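Local structure of inositol monophosphatase (Zymomonas mobilis, 4N81) at residues A[41-46]-A[93-98]. The protein probably acts as a magnesium-dependent phosphatase of the inositol monophosphatase superfamily, hydrolysing phosphate monoesters. Numbering follows the deposited sequence.
Sequences SPVTKA and AFIGGR
Val43, in the first turn of helix 42-61, meets Phe94 and Ile95 at the end of the short helix 91-95, a compact case of two helix ends that meet through apolar packing. Its side chain can be followed outward from the backbone. CB already touches the phenyl ring, lying 3.7 Å from CD1 of Phe94. There the valine forks and its two methyls divide the work. CG2 approaches the ring obliquely, coming to 3.5 Å from Phe94 CD1. CG1 sits between the backbone N and the carbonyl carbon (chi1 72°) and turns to the isoleucine instead, 3.9 Å from CG1 of Ile95 and almost as near its CD1 methyl. The phenyl ring reaches across because its CG stands anti to the backbone N (chi1 179°), which carries CE1 to 3.8 Å from CA of Val43.

Both Val43 and Phe94 also pack on Ile88, a residue predicted to bind catalytic magnesium, and Phe101 meets Phe94 edge-to-face. Replacing Phe94 by an alanine would remove the ring, is likely to leave a gap beside Val43 and Ile88, and would probably cost Phe101 this edge-to-face partner.

The two helix ends are capped within their own segments. Ser41 N-caps its helix through a weak bond from Thr44 N to Ser41 OG (3.4 Å), while the Asp39 carboxylate hydrogen-bonds the hydroxyls of both Ser41 and Thr44. The other helix ends in a Schellman motif, with Gly97 N bonded to Phe94 O and Arg98 N to Ala93 O; the Arg98 side chain instead bonds to the Leu183 carbonyl O and Asn189 OD1 of the second subunit. What joins the two segments is therefore apolar packing, and the contact depends on the close fit of the valine methyls to a ring and an isoleucine rather than on a directed bond, next to the predicted metal site.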
loop_
_atom_site.group_PDB
_atom_site.type_symbol
_atom_site.label_atom_id
_atom_site.label_comp_id
_atom_site.label_asym_id
_atom_site.label_seq_id
_atom_site.Cartn_x
_atom_site.Cartn_y
_atom_site.Cartn_z
ATOM N N SER A 41 -9.818 -17.437 10.576
ATOM C CA SER A 41 -9.541 -16.183 9.839
ATOM C C SER A 41 -10.293 -16.069 8.489
ATOM O O SER A 41 -10.428 -17.050 7.749
ATOM C CB SER A 41 -8.037 -15.991 9.604
ATOM O OG SER A 41 -7.605 -16.903 8.616
ATOM N N PRO A 42 -10.771 -14.850 8.162
ATOM C CA PRO A 42 -11.410 -14.604 6.854
ATOM C C PRO A 42 -10.495 -14.904 5.662
ATOM O O PRO A 42 -10.991 -15.379 4.617
ATOM C CB PRO A 42 -11.716 -13.091 6.882
ATOM C CG PRO A 42 -11.797 -12.739 8.340
ATOM C CD PRO A 42 -10.798 -13.662 9.042
ATOM N N VAL A 43 -9.188 -14.646 5.799
ATOM C CA VAL A 43 -8.285 -14.854 4.654
ATOM C C VAL A 43 -8.227 -16.345 4.284
ATOM O O VAL A 43 -8.195 -16.729 3.107
ATOM C CB VAL A 43 -6.859 -14.276 4.934
ATOM C CG1 VAL A 43 -6.093 -15.152 5.968
ATOM C CG2 VAL A 43 -6.060 -14.128 3.606
ATOM N N THR A 44 -8.243 -17.202 5.293
ATOM C CA THR A 44 -8.198 -18.622 5.047
ATOM C C THR A 44 -9.492 -19.105 4.392
ATOM O O THR A 44 -9.456 -19.912 3.427
ATOM C CB THR A 44 -7.943 -19.382 6.397
ATOM O OG1 THR A 44 -6.629 -19.019 6.867
ATOM C CG2 THR A 44 -8.011 -20.855 6.173
ATOM N N LYS A 45 -10.637 -18.586 4.857
ATOM C CA LYS A 45 -11.887 -18.968 4.213
ATOM C C LYS A 45 -11.934 -18.525 2.751
ATOM O O LYS A 45 -12.347 -19.287 1.879
ATOM C CB LYS A 45 -13.100 -18.324 4.922
ATOM C CG LYS A 45 -13.378 -18.804 6.334
ATOM C CD LYS A 45 -14.797 -18.439 6.759
ATOM C CE LYS A 45 -15.070 -18.826 8.231
ATOM N NZ LYS A 45 -14.188 -17.949 9.102
ATOM N N ALA A 46 -11.449 -17.305 2.491
ATOM C CA ALA A 46 -11.487 -16.715 1.164
ATOM C C ALA A 46 -10.570 -17.493 0.223
ATOM O O ALA A 46 -10.949 -17.838 -0.884
ATOM C CB ALA A 46 -11.009 -15.237 1.243
ATOM N N ALA A 93 -1.147 -8.336 3.579
ATOM C CA ALA A 93 -1.829 -7.099 3.261
ATOM C C ALA A 93 -3.325 -7.290 3.347
ATOM O O ALA A 93 -4.046 -6.417 3.831
ATOM C CB ALA A 93 -1.481 -6.601 1.807
ATOM N N PHE A 94 -3.808 -8.429 2.882
ATOM C CA PHE A 94 -5.257 -8.676 2.981
ATOM C C PHE A 94 -5.685 -8.724 4.448
ATOM O O PHE A 94 -6.731 -8.149 4.852
ATOM C CB PHE A 94 -5.598 -10.054 2.330
ATOM C CG PHE A 94 -7.070 -10.402 2.400
ATOM C CD1 PHE A 94 -7.605 -10.953 3.574
ATOM C CD2 PHE A 94 -7.899 -10.182 1.328
ATOM C CE1 PHE A 94 -8.946 -11.282 3.681
ATOM C CE2 PHE A 94 -9.273 -10.515 1.402
ATOM C CZ PHE A 94 -9.791 -11.071 2.574
ATOM N N ILE A 95 -4.851 -9.356 5.260
ATOM C CA ILE A 95 -5.179 -9.508 6.688
ATOM C C ILE A 95 -5.230 -8.127 7.337
ATOM O O ILE A 95 -6.091 -7.845 8.204
ATOM C CB ILE A 95 -4.121 -10.385 7.381
ATOM C CG1 ILE A 95 -4.392 -11.865 7.052
ATOM C CG2 ILE A 95 -4.131 -10.212 8.933
ATOM C CD1 ILE A 95 -3.182 -12.770 7.360
ATOM N N GLY A 96 -4.399 -7.235 6.811
ATOM C CA GLY A 96 -4.361 -5.853 7.305
ATOM C C GLY A 96 -5.403 -4.929 6.675
ATOM O O GLY A 96 -5.417 -3.712 6.935
ATOM N N GLY A 97 -6.286 -5.482 5.843
ATOM C CA GLY A 97 -7.353 -4.648 5.300
ATOM C C GLY A 97 -6.906 -3.763 4.146
ATOM O O GLY A 97 -7.551 -2.753 3.838
ATOM N N ARG A 98 -5.751 -4.086 3.545
ATOM C CA ARG A 98 -5.249 -3.332 2.390
ATOM C C ARG A 98 -5.630 -3.923 1.066
ATOM O O ARG A 98 -5.509 -5.130 0.873
ATOM C CB ARG A 98 -3.712 -3.310 2.394
ATOM C CG ARG A 98 -3.134 -2.663 3.714
ATOM C CD ARG A 98 -1.588 -2.785 3.650
ATOM N NE ARG A 98 -0.941 -1.909 4.656
ATOM C CZ ARG A 98 0.329 -1.518 4.529
ATOM N NH1 ARG A 98 1.043 -1.928 3.468
ATOM N NH2 ARG A 98 0.871 -0.731 5.452
#